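Local coordinates for dual specificity protein phosphatase 8 (Homo sapiens, PDB 4JMK) that probably removes phosphate from phosphotyrosine, phosphoserine and phosphothreonine of proteins, acting as a negative regulator of mitogen-activated protein kinases, at residues I29-N34 against S80-I85. The protein carries 1 engineered substitution. Numbering follows the deposited sequence.
Sequences ISYVLN and SSCQVI
Tyr31 overlaps Cys82 and Val84 at once: its CE1 lies 3.6 Å from Cys82 CB, while its own CB rests against Val84 CB at the same distance. With CG anti to the carbonyl carbon (chi1 -80°), the ring runs back along the incoming loop, and Cys82 SG sits at the ring edge, 5.0 Å from the centroid of Tyr31. The phenol oxygen ends near Ser80, whose hydroxyl is already bonded to Lys76 O in the helix before it. With the ring cut back to an alanine here, Cys82 is likely to lose its aromatic neighbour and a gap to open beside it.

Along the backbones, strands 29-34 and 83-87 pair in parallel. Ile85 N donates to Tyr31 O (3.0 Å), and Ile85 O takes Leu33 N at 2.8 Å in a nearly straight bond (171°); Tyr31 N to Gln83 O is weak. Where the pairing frays, a water accepts from both Ser30 OG and Gln83 N, bridging the strands. On the sheet face away from Tyr31 and Val84, Val32 and Ile85 lie side by side, their CG2 atoms 3.8 Å apart; Ile29 crosses Ile85 at about a right angle, its CG2 also 3.8 Å from Ile85 CG2.

This pairing lies inside the central sheet of the phosphatase catalytic domain, strand 50-52 flanking 29-34 and strand 10-13 flanking 83-87, which leads toward the engineered Ser88 at the predicted phosphocysteine position. Helix 67-79 covers the Tyr31 and Val84 face through Ala77 and Phe73.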
loop_
_atom_site.group_PDB
_atom_site.type_symbol
_atom_site.label_atom_id
_atom_site.label_comp_id
_atom_site.label_asym_id
_atom_site.label_seq_id
_atom_site.Cartn_x
_atom_site.Cartn_y
_atom_site.Cartn_z
ATOM N N ILE A 29 10.351 12.113 -1.104
ATOM C CA ILE A 29 9.218 11.433 -0.454
ATOM C C ILE A 29 8.901 12.023 0.920
ATOM O O ILE A 29 9.741 11.989 1.838
ATOM C CB ILE A 29 9.480 9.915 -0.338
ATOM C CG1 ILE A 29 9.735 9.341 -1.732
ATOM C CG2 ILE A 29 8.275 9.202 0.320
ATOM C CD1 ILE A 29 10.200 7.891 -1.716
ATOM N N SER A 30 7.684 12.551 1.070
ATOM C CA SER A 30 7.288 13.249 2.296
ATOM C C SER A 30 6.132 12.575 3.039
ATOM O O SER A 30 5.896 12.876 4.209
ATOM C CB SER A 30 6.945 14.721 2.001
ATOM O OG SER A 30 5.733 14.854 1.252
ATOM N N TYR A 31 5.424 11.662 2.369
ATOM C CA TYR A 31 4.337 10.895 2.994
ATOM C C TYR A 31 4.747 9.439 3.200
ATOM O O TYR A 31 5.387 8.844 2.324
ATOM C CB TYR A 31 3.106 10.880 2.086
ATOM C CG TYR A 31 2.246 12.121 2.133
ATOM C CD1 TYR A 31 2.660 13.302 1.539
ATOM C CD2 TYR A 31 1.001 12.092 2.741
ATOM C CE1 TYR A 31 1.858 14.425 1.560
ATOM C CE2 TYR A 31 0.194 13.207 2.769
ATOM C CZ TYR A 31 0.627 14.367 2.180
ATOM O OH TYR A 31 -0.177 15.479 2.208
ATOM N N VAL A 32 4.335 8.868 4.326
ATOM C CA VAL A 32 4.659 7.476 4.671
ATOM C C VAL A 32 3.446 6.718 5.200
ATOM O O VAL A 32 2.787 7.155 6.163
ATOM C CB VAL A 32 5.769 7.386 5.736
ATOM C CG1 VAL A 32 5.943 5.912 6.215
ATOM C CG2 VAL A 32 7.093 7.921 5.179
ATOM N N LEU A 33 3.157 5.582 4.567
ATOM C CA LEU A 33 2.152 4.643 5.054
ATOM C C LEU A 33 2.888 3.410 5.559
ATOM O O LEU A 33 3.485 2.668 4.780
ATOM C CB LEU A 33 1.175 4.266 3.931
ATOM C CG LEU A 33 -0.037 3.411 4.291
ATOM C CD1 LEU A 33 -0.763 3.969 5.453
ATOM C CD2 LEU A 33 -0.991 3.314 3.084
ATOM N N ASN A 34 2.848 3.215 6.871
ATOM C CA ASN A 34 3.640 2.207 7.567
ATOM C C ASN A 34 2.715 1.070 7.965
ATOM O O ASN A 34 1.895 1.221 8.883
ATOM C CB ASN A 34 4.234 2.877 8.808
ATOM C CG ASN A 34 5.076 1.946 9.658
ATOM O OD1 ASN A 34 4.903 0.728 9.649
ATOM N ND2 ASN A 34 5.966 2.535 10.445
ATOM N N SER A 80 -2.211 16.360 -3.137
ATOM C CA SER A 80 -1.218 17.347 -2.722
ATOM C C SER A 80 0.014 17.381 -3.628
ATOM O O SER A 80 1.010 18.028 -3.286
ATOM C CB SER A 80 -0.765 17.077 -1.287
ATOM O OG SER A 80 -1.833 17.212 -0.372
ATOM N N SER A 81 -0.055 16.695 -4.769
ATOM C CA SER A 81 1.083 16.567 -5.680
ATOM C C SER A 81 2.322 16.036 -4.965
ATOM O O SER A 81 3.427 16.520 -5.202
ATOM C CB SER A 81 1.416 17.912 -6.347
ATOM O OG SER A 81 0.368 18.349 -7.185
ATOM N N CYS A 82 2.133 15.059 -4.078
ATOM C CA CYS A 82 3.238 14.503 -3.301
ATOM C C CYS A 82 3.380 13.004 -3.547
ATOM O O CYS A 82 2.447 12.357 -4.017
ATOM C CB CYS A 82 3.027 14.749 -1.808
ATOM S SG CYS A 82 3.261 16.479 -1.274
ATOM N N GLN A 83 4.546 12.457 -3.214
ATOM C CA GLN A 83 4.764 11.018 -3.317
ATOM C C GLN A 83 4.637 10.398 -1.935
ATOM O O GLN A 83 5.034 11.012 -0.940
ATOM C CB GLN A 83 6.155 10.716 -3.888
ATOM C CG GLN A 83 6.375 11.226 -5.307
ATOM C CD GLN A 83 6.901 12.642 -5.307
ATOM O OE1 GLN A 83 8.073 12.876 -5.003
ATOM N NE2 GLN A 83 6.034 13.599 -5.626
ATOM N N VAL A 84 4.080 9.187 -1.878
ATOM C CA VAL A 84 3.936 8.453 -0.624
ATOM C C VAL A 84 4.649 7.122 -0.781
ATOM O O VAL A 84 4.604 6.518 -1.861
ATOM C CB VAL A 84 2.435 8.243 -0.252
ATOM C CG1 VAL A 84 1.668 7.638 -1.417
ATOM C CG2 VAL A 84 2.285 7.368 0.987
ATOM N N ILE A 85 5.344 6.682 0.263
ATOM C CA ILE A 85 5.872 5.332 0.256
ATOM C C ILE A 85 5.054 4.477 1.209
ATOM O O ILE A 85 4.752 4.878 2.349
ATOM C CB ILE A 85 7.374 5.276 0.625
ATOM C CG1 ILE A 85 7.884 3.835 0.565
ATOM C CG2 ILE A 85 7.615 5.856 1.988
ATOM C CD1 ILE A 85 9.320 3.688 1.023
HETATM O O HOH W 1 6.109 13.916 -1.188
#